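Local atomic coordinates of abietadiene synthase, chloroplastic (Abies grandis, PDB entry 3S9V), a protein that belongs to the terpene synthase family and folds mainly into helices, with an N-terminal terpene synthase domain and a metal-binding domain. Residues A[746-749]-A[750-754]; A[506-509]-A[510-514]; A[667-670]-A[671-675]; A[739-742]-A[743-747]; A[641-644]-A[645-649]. All blocks are in the same frame, centred on the assembly; numbering follows the deposited sequence.

Contact 1 of 5, residues A[746-749]-A[750-754]; sequences LVFE and TARIM
E749 and R752 lie side by side on helix 741-757 and join in a salt bridge three residues apart. OE2 of E749 receives NH1 of R752 at 2.7 Å. It uses its syn lone pair, and it lies in the guanidinium plane. The two flat groups are still turned 60° apart. The glutamate chain bends at chi2 (-57°), which turns the carboxylate to the edge of the guanidinium. CE2 of F748 lies over one face of the guanidinium and 3.6 Å from CD of R752; the ring and guanidinium planes are 46° apart. W425 adds a cation-pi contact to R752, and its carbonyl oxygen takes NH2. The arginine is thus held by the salt bridge, the W425 contact and a backbone acceptor, with F748 packed alongside.

On another side of the helix, OG1 of T750 donates to O of L746 at 2.7 Å. The carbonyl also receives a weak bond from N of T750. OG1 is bonded to the hydroxyl of Y527 as well. All the touching residues of 746-754 are buried. An i to i+3 salt bridge and a threonine hydroxyl bonded back to the preceding turn are both familiar features of alpha-helices, here in a helix packed within the all-helical terpene synthase fold.

Contact 2 of 5, residues A[506-509]-A[510-514]; sequences EIYF and SPASF
A512 rests its methyl group on the ring of Y508, one turn earlier in helix 504-514. CB of A512 lies over one face, 4.2 Å from the ring centroid, and shifted toward the rim on the side of CE2. This is a CH-pi contact. F509 and S513 repeat the spacing one residue on. CB of S513 stands 4.2 Å from the centroid of the F509 ring, but off-centre, at 28° from the ring normal. Y508 has CG anti to the backbone N, which carries its ring forward along the helix toward A512. The F509 ring reaches S513 with CE1.

The backbone supports both pairs. N of A512 donates to O of Y508 at 3.3 Å, and N of S513 donates to O of F509 at 2.8 Å. P511, just before A512, has a ring nitrogen with no hydrogen to give. Its CD comes 3.3 Å from O of I507, where a helical donor would otherwise bond, and the helix kinks there. O of I507 keeps a weak bond from N of S510. S513 turns its OG back to O of S510 at 2.7 Å, in the carbonyl plane and on a lone pair. N of S513 reaches the same oxygen.

Further out, the hydroxyl of Y508 is hydrogen-bonded to E481 of helix 461-491, which probably helps fix the ring. L780 of helix 768-781 touches both Y508 and A512.

The chemistry is mainly apolar. S513 returns two donors, N and OG, across P511 to O of S510, so side chain and backbone together close the turn that holds the proline.

Contact 3 of 5, residues A[667-670]-A[671-675]; sequences ESRF and LQLMG
The guanidinium group of R669 has L673 over one face. CD2 of L673 stands 3.6 Å above the plane, offset toward the rim, and lies 3.7 Å from NH2 of R669. The arginine chain bends at chi2 (66°), which swings its outer half along the helix to the leucine four residues on. CD1 of L673 also approaches NE of R669, at 3.8 Å. Leucine thus meets the flat group through its methyls. The charge itself is answered by E729 of helix 712-736, which forms a salt bridge with NE of R669. L673 also touches E729, so apolar and ionic contacts join the same two helices. The ring of F670 packs on L730 of helix 712-736 and V747 of helix 741-757.

Ahead of these residues, S668 occupies the N-cap. Its OG accepts from N of L671 at 3.3 Å, with a nearly straight N-H to oxygen angle of 165°. OG of S668 is also bonded to the carbonyl oxygen of D665. The backbone then settles into helical bonding, with N of L673 donating to O of R669 at 2.9 Å and N of M674 to O of F670 at 3.3 Å. R669 and Q672 lie at the surface, while F670, L671, L673 and M674 are buried. The arrangement is that of a serine-capped helix start, opening the long helix 669-693 of the metal-binding domain.

Contact 4 of 5, residues A[739-742]-A[743-747]; sequences IPDI and YKRLV
I742 lays its CG2 methyl over one face of the neighbouring Y743 ring. The methyl carbon is 3.8 Å from the ring centroid and 18° off the normal, a CH-pi contact. These residues form the N-terminal turn of helix 741-757, with P740 at the N-cap. P740 meets the same ring at its edge: its CB lies in the ring plane, 3.4 Å from CD1 of Y743. The tyrosine is therefore packed over a face and along an edge by residues of its own turn. Its hydroxyl is hydrogen-bonded to T652.

I739 comes just before the helix and covers two side chains. Its CG2 is 3.9 Å from CB of Y743, and its CB is 3.8 Å from CG of K744. The lysine chain then bends at chi3 (-73°), and NZ reaches the carbonyl oxygens of F734 and N737. The chain leading into the helix is thus tied to its first turn.

D741, which is exposed, and R745 are one turn apart. Their charged groups stay beyond salt-bridge distance. OD2 of D741 is 3.4 Å from CD of R745, but 4.5 Å from NH1. R745 forms its salt bridge with E517 through NH1, and its NH2 bonds to O of F514. A water links D741 and R745: it donates to OD2 of D741 at 3.0 Å and accepts, in the guanidinium plane, from the same NH1 of R745 at 3.0 Å.

Contact 5 of 5, residues A[641-644]-A[645-649]; sequences LGTV and VLISA
S648 has OG anti to its own carbonyl carbon (chi1 -64°), which folds the hydroxyl back along the helix to V644. OG donates to O of V644 at 2.8 Å. N of S648 donates to the same oxygen at 3.0 Å. The two donors come from opposite faces of the carbonyl plane, and the hydroxyl is tilted 33° from that plane. One residue earlier, T643 and I647 run side by side and point the same way. CG2 of T643 is anti to the backbone N, and its methyl faces CD1 of I647 at 4.2 Å, a loose apolar contact.

Regular backbone bonds carry the short helix 641-648. N of V645 donates to O of L641 at 3.1 Å. N of L646 donates to O of G642 at 2.9 Å, and N of I647 to O of T643 at 3.1 Å. CG of L646 also lies 3.3 Å from O of G642.

The hydroxyl of T643 is bonded to Q609 of helix 599-621 and to R666. W606 of that helix touches both T643 and I647. V645 and L646 meet L671 on helix 669-693, while V644 and S648 lean on Y527 of helix 521-541. Every residue that touches here is buried.

Polar side chains in this interior are therefore matched with partners. The serine hydroxyl spends its proton on a carbonyl of its own helix, and the threonine hydroxyl is paired with neighbouring parts of the domain. The other side chains are aliphatic and touch helices 521-541, 599-621, 669-693 and 741-757.

In the fold
Each contact is local and joins adjoining residues, so none closes a long loop. From the N terminus the order is contact 2 on helix 504-514, contact 5 on helix 641-648, contact 3 at the start of helix 669-693, then contacts 4 and 1 on helix 741-757. They follow one another without crossing, except that contacts 4 and 1 overlap at L746 and V747. Helix 741-757 brings the set together. I753 and E749 pack on contact 2, V747 and A751 on contact 3, and T750 and M754 on contact 5. M674 also joins contact 3 to contact 5. Contacts 2 and 3 do not touch; their nearest atoms are about 9 Å apart.

Contact 1 of 5, residues A[746-749]-A[750-754]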
loop_
_atom_site.group_PDB
_atom_site.type_symbol
_atom_site.label_atom_id
_atom_site.label_comp_id
_atom_site.label_asym_id
_atom_site.label_seq_id
_atom_site.Cartn_x
_atom_site.Cartn_y
_atom_site.Cartn_z
ATOM N N LEU A 746 10.512 8.947 13.401
ATOM C CA LEU A 746 11.102 8.472 14.652
ATOM C C LEU A 746 10.027 8.230 15.695
ATOM O O LEU A 746 10.083 7.261 16.439
ATOM C CB LEU A 746 12.110 9.483 15.196
ATOM C CG LEU A 746 13.504 9.438 14.584
ATOM C CD1 LEU A 746 14.327 10.596 15.116
ATOM C CD2 LEU A 746 14.167 8.104 14.920
ATOM N N VAL A 747 9.044 9.115 15.750
ATOM C CA VAL A 747 7.979 8.966 16.720
ATOM C C VAL A 747 6.984 7.871 16.338
ATOM O O VAL A 747 6.714 6.967 17.128
ATOM C CB VAL A 747 7.213 10.288 16.910
ATOM C CG1 VAL A 747 6.040 10.080 17.878
ATOM C CG2 VAL A 747 8.145 11.348 17.460
ATOM N N PHE A 748 6.460 7.947 15.116
ATOM C CA PHE A 748 5.457 6.999 14.631
ATOM C C PHE A 748 5.966 5.570 14.405
ATOM O O PHE A 748 5.271 4.598 14.693
ATOM C CB PHE A 748 4.840 7.541 13.336
ATOM C CG PHE A 748 3.597 6.821 12.909
ATOM C CD1 PHE A 748 2.413 6.976 13.611
ATOM C CD2 PHE A 748 3.613 5.974 11.809
ATOM C CE1 PHE A 748 1.264 6.299 13.225
ATOM C CE2 PHE A 748 2.467 5.290 11.419
ATOM C CZ PHE A 748 1.297 5.456 12.126
ATOM N N GLU A 749 7.175 5.442 13.875
ATOM C CA GLU A 749 7.752 4.126 13.618
ATOM C C GLU A 749 8.111 3.414 14.913
ATOM O O GLU A 749 8.039 2.187 14.997
ATOM C CB GLU A 749 8.999 4.250 12.748
ATOM C CG GLU A 749 8.741 4.805 11.354
ATOM C CD GLU A 749 7.736 3.984 10.570
ATOM O OE1 GLU A 749 7.787 2.741 10.654
ATOM O OE2 GLU A 749 6.901 4.581 9.863
ATOM N N THR A 750 8.517 4.179 15.921
ATOM C CA THR A 750 8.861 3.577 17.195
ATOM C C THR A 750 7.589 2.938 17.771
ATOM O O THR A 750 7.647 1.842 18.318
ATOM C CB THR A 750 9.469 4.618 18.173
ATOM O OG1 THR A 750 10.775 5.002 17.715
ATOM C CG2 THR A 750 9.599 4.036 19.561
ATOM N N ALA A 751 6.439 3.599 17.628
ATOM C CA ALA A 751 5.181 3.023 18.120
ATOM C C ALA A 751 4.868 1.743 17.328
ATOM O O ALA A 751 4.452 0.736 17.896
ATOM C CB ALA A 751 4.019 4.034 17.979
ATOM N N ARG A 752 5.089 1.784 16.016
ATOM C CA ARG A 752 4.825 0.625 15.166
ATOM C C ARG A 752 5.669 -0.580 15.551
ATOM O O ARG A 752 5.166 -1.701 15.614
ATOM C CB ARG A 752 5.084 0.967 13.702
ATOM C CG ARG A 752 4.248 2.121 13.193
ATOM C CD ARG A 752 4.664 2.519 11.792
ATOM N NE ARG A 752 3.878 1.844 10.775
ATOM C CZ ARG A 752 4.007 2.068 9.473
ATOM N NH1 ARG A 752 4.903 2.942 9.037
ATOM N NH2 ARG A 752 3.217 1.444 8.611
ATOM N N ILE A 753 6.953 -0.348 15.796
ATOM C CA ILE A 753 7.846 -1.427 16.183
ATOM C C ILE A 753 7.256 -2.182 17.370
ATOM O O ILE A 753 7.339 -3.404 17.424
ATOM C CB ILE A 753 9.261 -0.889 16.536
ATOM C CG1 ILE A 753 10.091 -0.763 15.263
ATOM C CG2 ILE A 753 9.974 -1.829 17.497
ATOM C CD1 ILE A 753 10.302 -2.097 14.542
ATOM N N MET A 754 6.647 -1.459 18.309
ATOM C CA MET A 754 6.042 -2.100 19.474
ATOM C C MET A 754 4.782 -2.881 19.081
ATOM O O MET A 754 4.528 -3.972 19.587
ATOM C CB MET A 754 5.711 -1.057 20.544
ATOM C CG MET A 754 6.935 -0.418 21.208
ATOM S SD MET A 754 7.946 -1.565 22.192
ATOM C CE MET A 754 6.904 -1.744 23.652
#

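Contact 2 of 5, residues A[506-509]-A[510-514]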
loop_
_atom_site.group_PDB
_atom_site.type_symbol
_atom_site.label_atom_id
_atom_site.label_comp_id
_atom_site.label_asym_id
_atom_site.label_seq_id
_atom_site.Cartn_x
_atom_site.Cartn_y
_atom_site.Cartn_z
ATOM N N GLU A 506 18.603 -7.952 17.953
ATOM C CA GLU A 506 17.167 -7.784 18.104
ATOM C C GLU A 506 16.823 -6.300 18.236
ATOM O O GLU A 506 15.841 -5.828 17.668
ATOM C CB GLU A 506 16.725 -8.563 19.343
ATOM C CG GLU A 506 15.246 -8.616 19.632
ATOM C CD GLU A 506 14.955 -9.558 20.791
ATOM O OE1 GLU A 506 15.232 -10.769 20.647
ATOM O OE2 GLU A 506 14.466 -9.091 21.845
ATOM N N ILE A 507 17.653 -5.567 18.971
ATOM C CA ILE A 507 17.445 -4.138 19.182
ATOM C C ILE A 507 17.829 -3.291 17.971
ATOM O O ILE A 507 17.186 -2.279 17.684
ATOM C CB ILE A 507 18.240 -3.643 20.407
ATOM C CG1 ILE A 507 17.619 -4.209 21.684
ATOM C CG2 ILE A 507 18.257 -2.121 20.449
ATOM C CD1 ILE A 507 18.326 -3.769 22.951
ATOM N N TYR A 508 18.875 -3.699 17.262
ATOM C CA TYR A 508 19.326 -2.957 16.089
ATOM C C TYR A 508 18.319 -3.098 14.950
ATOM O O TYR A 508 18.215 -2.230 14.081
ATOM C CB TYR A 508 20.695 -3.457 15.626
ATOM C CG TYR A 508 21.153 -2.783 14.359
ATOM C CD1 TYR A 508 21.472 -1.428 14.348
ATOM C CD2 TYR A 508 21.202 -3.482 13.152
ATOM C CE1 TYR A 508 21.823 -0.778 13.171
ATOM C CE2 TYR A 508 21.547 -2.844 11.967
ATOM C CZ TYR A 508 21.853 -1.491 11.984
ATOM O OH TYR A 508 22.159 -0.840 10.812
ATOM N N PHE A 509 17.580 -4.200 14.960
ATOM C CA PHE A 509 16.576 -4.458 13.940
ATOM C C PHE A 509 15.555 -3.329 13.868
ATOM O O PHE A 509 15.169 -2.895 12.784
ATOM C CB PHE A 509 15.841 -5.765 14.240
ATOM C CG PHE A 509 14.472 -5.848 13.613
ATOM C CD1 PHE A 509 14.327 -6.021 12.242
ATOM C CD2 PHE A 509 13.328 -5.720 14.393
ATOM C CE1 PHE A 509 13.064 -6.065 11.660
ATOM C CE2 PHE A 509 12.053 -5.762 13.815
ATOM C CZ PHE A 509 11.924 -5.935 12.451
ATOM N N SER A 510 15.116 -2.872 15.035
ATOM C CA SER A 510 14.115 -1.824 15.120
ATOM C C SER A 510 14.375 -0.606 14.245
ATOM O O SER A 510 13.683 -0.399 13.252
ATOM C CB SER A 510 13.926 -1.396 16.577
ATOM O OG SER A 510 13.381 -2.460 17.335
ATOM N N PRO A 511 15.378 0.216 14.586
ATOM C CA PRO A 511 15.595 1.380 13.723
ATOM C C PRO A 511 15.958 1.001 12.287
ATOM O O PRO A 511 15.605 1.705 11.343
ATOM C CB PRO A 511 16.719 2.125 14.432
ATOM C CG PRO A 511 17.525 1.011 15.009
ATOM C CD PRO A 511 16.465 0.084 15.571
ATOM N N ALA A 512 16.661 -0.111 12.128
ATOM C CA ALA A 512 17.070 -0.558 10.804
ATOM C C ALA A 512 15.860 -0.847 9.924
ATOM O O ALA A 512 15.911 -0.692 8.715
ATOM C CB ALA A 512 17.946 -1.810 10.923
ATOM N N SER A 513 14.766 -1.263 10.541
ATOM C CA SER A 513 13.563 -1.582 9.796
ATOM C C SER A 513 12.803 -0.356 9.278
ATOM O O SER A 513 12.032 -0.479 8.319
ATOM C CB SER A 513 12.621 -2.423 10.658
ATOM O OG SER A 513 11.888 -1.597 11.552
ATOM N N PHE A 514 13.002 0.815 9.890
ATOM C CA PHE A 514 12.283 2.005 9.432
ATOM C C PHE A 514 13.116 3.208 8.990
ATOM O O PHE A 514 12.739 3.880 8.035
ATOM C CB PHE A 514 11.205 2.425 10.456
ATOM C CG PHE A 514 11.744 2.874 11.793
ATOM C CD1 PHE A 514 12.203 4.177 11.976
ATOM C CD2 PHE A 514 11.762 2.000 12.878
ATOM C CE1 PHE A 514 12.675 4.610 13.227
ATOM C CE2 PHE A 514 12.228 2.416 14.131
ATOM C CZ PHE A 514 12.687 3.725 14.304
#

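Contact 3 of 5, residues A[667-670]-A[671-675]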
loop_
_atom_site.group_PDB
_atom_site.type_symbol
_atom_site.label_atom_id
_atom_site.label_comp_id
_atom_site.label_asym_id
_atom_site.label_seq_id
_atom_site.Cartn_x
_atom_site.Cartn_y
_atom_site.Cartn_z
ATOM N N GLU A 667 6.195 16.992 26.586
ATOM C CA GLU A 667 4.970 17.768 26.754
ATOM C C GLU A 667 4.045 17.690 25.540
ATOM O O GLU A 667 2.905 18.136 25.608
ATOM C CB GLU A 667 5.304 19.238 27.034
ATOM C CG GLU A 667 5.530 19.572 28.510
ATOM C CD GLU A 667 6.571 18.682 29.176
ATOM O OE1 GLU A 667 7.730 18.665 28.701
ATOM O OE2 GLU A 667 6.227 18.004 30.175
ATOM N N SER A 668 4.524 17.127 24.431
ATOM C CA SER A 668 3.691 17.027 23.231
ATOM C C SER A 668 2.742 15.825 23.245
ATOM O O SER A 668 3.074 14.752 23.753
ATOM C CB SER A 668 4.560 16.964 21.970
ATOM O OG SER A 668 5.214 15.708 21.846
ATOM N N ARG A 669 1.562 16.015 22.675
ATOM C CA ARG A 669 0.563 14.955 22.596
ATOM C C ARG A 669 1.109 13.826 21.728
ATOM O O ARG A 669 0.860 12.653 21.990
ATOM C CB ARG A 669 -0.727 15.507 21.982
ATOM C CG ARG A 669 -1.829 14.488 21.757
ATOM C CD ARG A 669 -2.375 13.937 23.075
ATOM N NE ARG A 669 -3.526 13.060 22.862
ATOM C CZ ARG A 669 -4.072 12.295 23.806
ATOM N NH1 ARG A 669 -3.575 12.292 25.033
ATOM N NH2 ARG A 669 -5.106 11.516 23.521
ATOM N N PHE A 670 1.869 14.197 20.702
ATOM C CA PHE A 670 2.454 13.246 19.757
ATOM C C PHE A 670 3.313 12.193 20.460
ATOM O O PHE A 670 3.049 10.994 20.353
ATOM C CB PHE A 670 3.275 14.023 18.717
ATOM C CG PHE A 670 3.652 13.223 17.497
ATOM C CD1 PHE A 670 2.910 12.120 17.105
ATOM C CD2 PHE A 670 4.746 13.605 16.719
ATOM C CE1 PHE A 670 3.246 11.401 15.957
ATOM C CE2 PHE A 670 5.087 12.896 15.573
ATOM C CZ PHE A 670 4.334 11.789 15.190
ATOM N N LEU A 671 4.326 12.640 21.195
ATOM C CA LEU A 671 5.206 11.720 21.909
ATOM C C LEU A 671 4.451 10.957 23.007
ATOM O O LEU A 671 4.739 9.794 23.268
ATOM C CB LEU A 671 6.373 12.483 22.537
ATOM C CG LEU A 671 7.583 11.628 22.935
ATOM C CD1 LEU A 671 8.436 11.370 21.691
ATOM C CD2 LEU A 671 8.413 12.344 23.994
ATOM N N GLN A 672 3.496 11.619 23.649
ATOM C CA GLN A 672 2.716 10.991 24.707
ATOM C C GLN A 672 1.906 9.810 24.181
ATOM O O GLN A 672 1.845 8.758 24.821
ATOM C CB GLN A 672 1.788 12.024 25.366
ATOM C CG GLN A 672 2.548 13.159 26.053
ATOM C CD GLN A 672 1.648 14.256 26.603
ATOM O OE1 GLN A 672 0.551 14.488 26.099
ATOM N NE2 GLN A 672 2.124 14.954 27.630
ATOM N N LEU A 673 1.301 9.978 23.010
ATOM C CA LEU A 673 0.510 8.915 22.404
ATOM C C LEU A 673 1.376 7.716 22.022
ATOM O O LEU A 673 0.951 6.564 22.137
ATOM C CB LEU A 673 -0.220 9.445 21.171
ATOM C CG LEU A 673 -1.514 10.222 21.435
ATOM C CD1 LEU A 673 -1.973 10.892 20.153
ATOM C CD2 LEU A 673 -2.580 9.280 21.950
ATOM N N MET A 674 2.588 8.000 21.560
ATOM C CA MET A 674 3.528 6.963 21.164
ATOM C C MET A 674 3.807 6.118 22.390
ATOM O O MET A 674 3.720 4.890 22.350
ATOM C CB MET A 674 4.837 7.591 20.655
ATOM C CG MET A 674 5.974 6.593 20.445
ATOM S SD MET A 674 7.612 7.382 20.341
ATOM C CE MET A 674 7.807 7.827 22.048
ATOM N N GLY A 675 4.145 6.793 23.482
ATOM C CA GLY A 675 4.423 6.097 24.726
ATOM C C GLY A 675 3.213 5.324 25.217
ATOM O O GLY A 675 3.338 4.186 25.671
#

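Contact 4 of 5, residues A[739-742]-A[743-747]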
loop_
_atom_site.group_PDB
_atom_site.type_symbol
_atom_site.label_atom_id
_atom_site.label_comp_id
_atom_site.label_asym_id
_atom_site.label_seq_id
_atom_site.Cartn_x
_atom_site.Cartn_y
_atom_site.Cartn_z
ATOM N N ILE A 739 5.686 19.000 11.159
ATOM C CA ILE A 739 6.974 18.660 11.751
ATOM C C ILE A 739 7.858 18.022 10.686
ATOM O O ILE A 739 7.368 17.294 9.827
ATOM C CB ILE A 739 6.772 17.645 12.882
ATOM C CG1 ILE A 739 5.785 18.213 13.904
ATOM C CG2 ILE A 739 8.105 17.282 13.510
ATOM C CD1 ILE A 739 5.299 17.198 14.916
ATOM N N PRO A 740 9.175 18.283 10.724
ATOM C CA PRO A 740 10.036 17.669 9.705
ATOM C C PRO A 740 9.810 16.155 9.667
ATOM O O PRO A 740 9.738 15.497 10.706
ATOM C CB PRO A 740 11.442 18.054 10.162
ATOM C CG PRO A 740 11.224 19.380 10.821
ATOM C CD PRO A 740 9.949 19.157 11.621
ATOM N N ASP A 741 9.692 15.620 8.456
ATOM C CA ASP A 741 9.434 14.202 8.215
ATOM C C ASP A 741 10.212 13.199 9.070
ATOM O O ASP A 741 9.621 12.268 9.631
ATOM C CB ASP A 741 9.673 13.886 6.734
ATOM C CG ASP A 741 9.004 12.594 6.293
ATOM O OD1 ASP A 741 7.756 12.511 6.381
ATOM O OD2 ASP A 741 9.719 11.661 5.859
ATOM N N ILE A 742 11.526 13.379 9.162
ATOM C CA ILE A 742 12.366 12.460 9.918
ATOM C C ILE A 742 11.957 12.310 11.382
ATOM O O ILE A 742 12.046 11.214 11.934
ATOM C CB ILE A 742 13.861 12.868 9.843
ATOM C CG1 ILE A 742 14.730 11.829 10.562
ATOM C CG2 ILE A 742 14.061 14.223 10.470
ATOM C CD1 ILE A 742 14.705 10.454 9.918
ATOM N N TYR A 743 11.498 13.390 12.011
ATOM C CA TYR A 743 11.093 13.321 13.412
ATOM C C TYR A 743 9.742 12.618 13.560
ATOM O O TYR A 743 9.501 11.928 14.553
ATOM C CB TYR A 743 11.057 14.722 14.026
ATOM C CG TYR A 743 12.388 15.446 13.923
ATOM C CD1 TYR A 743 12.582 16.458 12.985
ATOM C CD2 TYR A 743 13.470 15.084 14.730
ATOM C CE1 TYR A 743 13.818 17.097 12.847
ATOM C CE2 TYR A 743 14.715 15.714 14.599
ATOM C CZ TYR A 743 14.878 16.720 13.655
ATOM O OH TYR A 743 16.092 17.351 13.510
ATOM N N LYS A 744 8.873 12.772 12.562
ATOM C CA LYS A 744 7.573 12.107 12.581
ATOM C C LYS A 744 7.762 10.600 12.417
ATOM O O LYS A 744 7.016 9.809 12.989
ATOM C CB LYS A 744 6.662 12.656 11.471
ATOM C CG LYS A 744 6.286 14.106 11.710
ATOM C CD LYS A 744 4.991 14.495 11.045
ATOM C CE LYS A 744 5.120 14.610 9.550
ATOM N NZ LYS A 744 3.803 15.016 8.963
ATOM N N ARG A 745 8.773 10.208 11.645
ATOM C CA ARG A 745 9.071 8.794 11.440
ATOM C C ARG A 745 9.640 8.198 12.732
ATOM O O ARG A 745 9.289 7.084 13.123
ATOM C CB ARG A 745 10.072 8.618 10.291
ATOM C CG ARG A 745 9.511 8.970 8.910
ATOM C CD ARG A 745 10.605 9.023 7.841
ATOM N NE ARG A 745 11.316 7.756 7.707
ATOM C CZ ARG A 745 12.440 7.596 7.018
ATOM N NH1 ARG A 745 12.997 8.629 6.389
ATOM N NH2 ARG A 745 13.010 6.400 6.955
ATOM N N LEU A 746 10.512 8.947 13.401
ATOM C CA LEU A 746 11.102 8.472 14.652
ATOM C C LEU A 746 10.027 8.230 15.695
ATOM O O LEU A 746 10.083 7.261 16.439
ATOM C CB LEU A 746 12.110 9.483 15.196
ATOM C CG LEU A 746 13.504 9.438 14.584
ATOM C CD1 LEU A 746 14.327 10.596 15.116
ATOM C CD2 LEU A 746 14.167 8.104 14.920
ATOM N N VAL A 747 9.044 9.115 15.750
ATOM C CA VAL A 747 7.979 8.966 16.720
ATOM C C VAL A 747 6.984 7.871 16.338
ATOM O O VAL A 747 6.714 6.967 17.128
ATOM C CB VAL A 747 7.213 10.288 16.910
ATOM C CG1 VAL A 747 6.040 10.080 17.878
ATOM C CG2 VAL A 747 8.145 11.348 17.460
HETATM O O HOH W 1 12.708 11.597 6.066
#

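Contact 5 of 5, residues A[641-644]-A[645-649]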
loop_
_atom_site.group_PDB
_atom_site.type_symbol
_atom_site.label_atom_id
_atom_site.label_comp_id
_atom_site.label_asym_id
_atom_site.label_seq_id
_atom_site.Cartn_x
_atom_site.Cartn_y
_atom_site.Cartn_z
ATOM N N LEU A 641 10.054 4.609 25.372
ATOM C CA LEU A 641 10.132 4.955 23.955
ATOM C C LEU A 641 10.470 6.437 23.786
ATOM O O LEU A 641 11.220 6.814 22.881
ATOM C CB LEU A 641 8.815 4.633 23.250
ATOM C CG LEU A 641 8.403 3.160 23.353
ATOM C CD1 LEU A 641 7.105 2.943 22.600
ATOM C CD2 LEU A 641 9.512 2.271 22.796
ATOM N N GLY A 642 9.927 7.275 24.666
ATOM C CA GLY A 642 10.200 8.697 24.576
ATOM C C GLY A 642 11.692 9.007 24.647
ATOM O O GLY A 642 12.198 9.814 23.871
ATOM N N THR A 643 12.385 8.362 25.584
ATOM C CA THR A 643 13.825 8.549 25.804
ATOM C C THR A 643 14.645 8.224 24.554
ATOM O O THR A 643 15.529 8.997 24.154
ATOM C CB THR A 643 14.298 7.666 26.991
ATOM O OG1 THR A 643 13.718 8.172 28.194
ATOM C CG2 THR A 643 15.831 7.655 27.120
ATOM N N VAL A 644 14.331 7.088 23.937
ATOM C CA VAL A 644 15.008 6.653 22.730
ATOM C C VAL A 644 14.861 7.720 21.638
ATOM O O VAL A 644 15.828 8.090 20.971
ATOM C CB VAL A 644 14.405 5.331 22.238
ATOM C CG1 VAL A 644 15.153 4.847 20.998
ATOM C CG2 VAL A 644 14.457 4.298 23.363
ATOM N N VAL A 645 13.644 8.222 21.471
ATOM C CA VAL A 645 13.378 9.247 20.472
ATOM C C VAL A 645 14.098 10.568 20.738
ATOM O O VAL A 645 14.768 11.105 19.859
ATOM C CB VAL A 645 11.865 9.537 20.367
ATOM C CG1 VAL A 645 11.623 10.775 19.513
ATOM C CG2 VAL A 645 11.155 8.336 19.760
ATOM N N LEU A 646 13.960 11.087 21.950
ATOM C CA LEU A 646 14.566 12.361 22.288
ATOM C C LEU A 646 16.089 12.399 22.150
ATOM O O LEU A 646 16.663 13.435 21.807
ATOM C CB LEU A 646 14.128 12.775 23.689
ATOM C CG LEU A 646 12.613 13.038 23.765
ATOM C CD1 LEU A 646 12.202 13.365 25.195
ATOM C CD2 LEU A 646 12.240 14.184 22.836
ATOM N N ILE A 647 16.751 11.279 22.400
ATOM C CA ILE A 647 18.195 11.267 22.252
ATOM C C ILE A 647 18.580 11.038 20.783
ATOM O O ILE A 647 19.499 11.676 20.276
ATOM C CB ILE A 647 18.828 10.222 23.184
ATOM C CG1 ILE A 647 18.472 10.585 24.635
ATOM C CG2 ILE A 647 20.339 10.188 22.988
ATOM C CD1 ILE A 647 19.147 9.755 25.683
ATOM N N SER A 648 17.854 10.161 20.090
ATOM C CA SER A 648 18.124 9.900 18.674
ATOM C C SER A 648 17.880 11.149 17.800
ATOM O O SER A 648 18.568 11.355 16.798
ATOM C CB SER A 648 17.231 8.766 18.163
ATOM O OG SER A 648 17.511 7.544 18.818
ATOM N N ALA A 649 16.896 11.966 18.185
ATOM C CA ALA A 649 16.531 13.180 17.452
ATOM C C ALA A 649 17.656 14.212 17.331
ATOM O O ALA A 649 17.521 15.201 16.612
ATOM C CB ALA A 649 15.310 13.829 18.105
#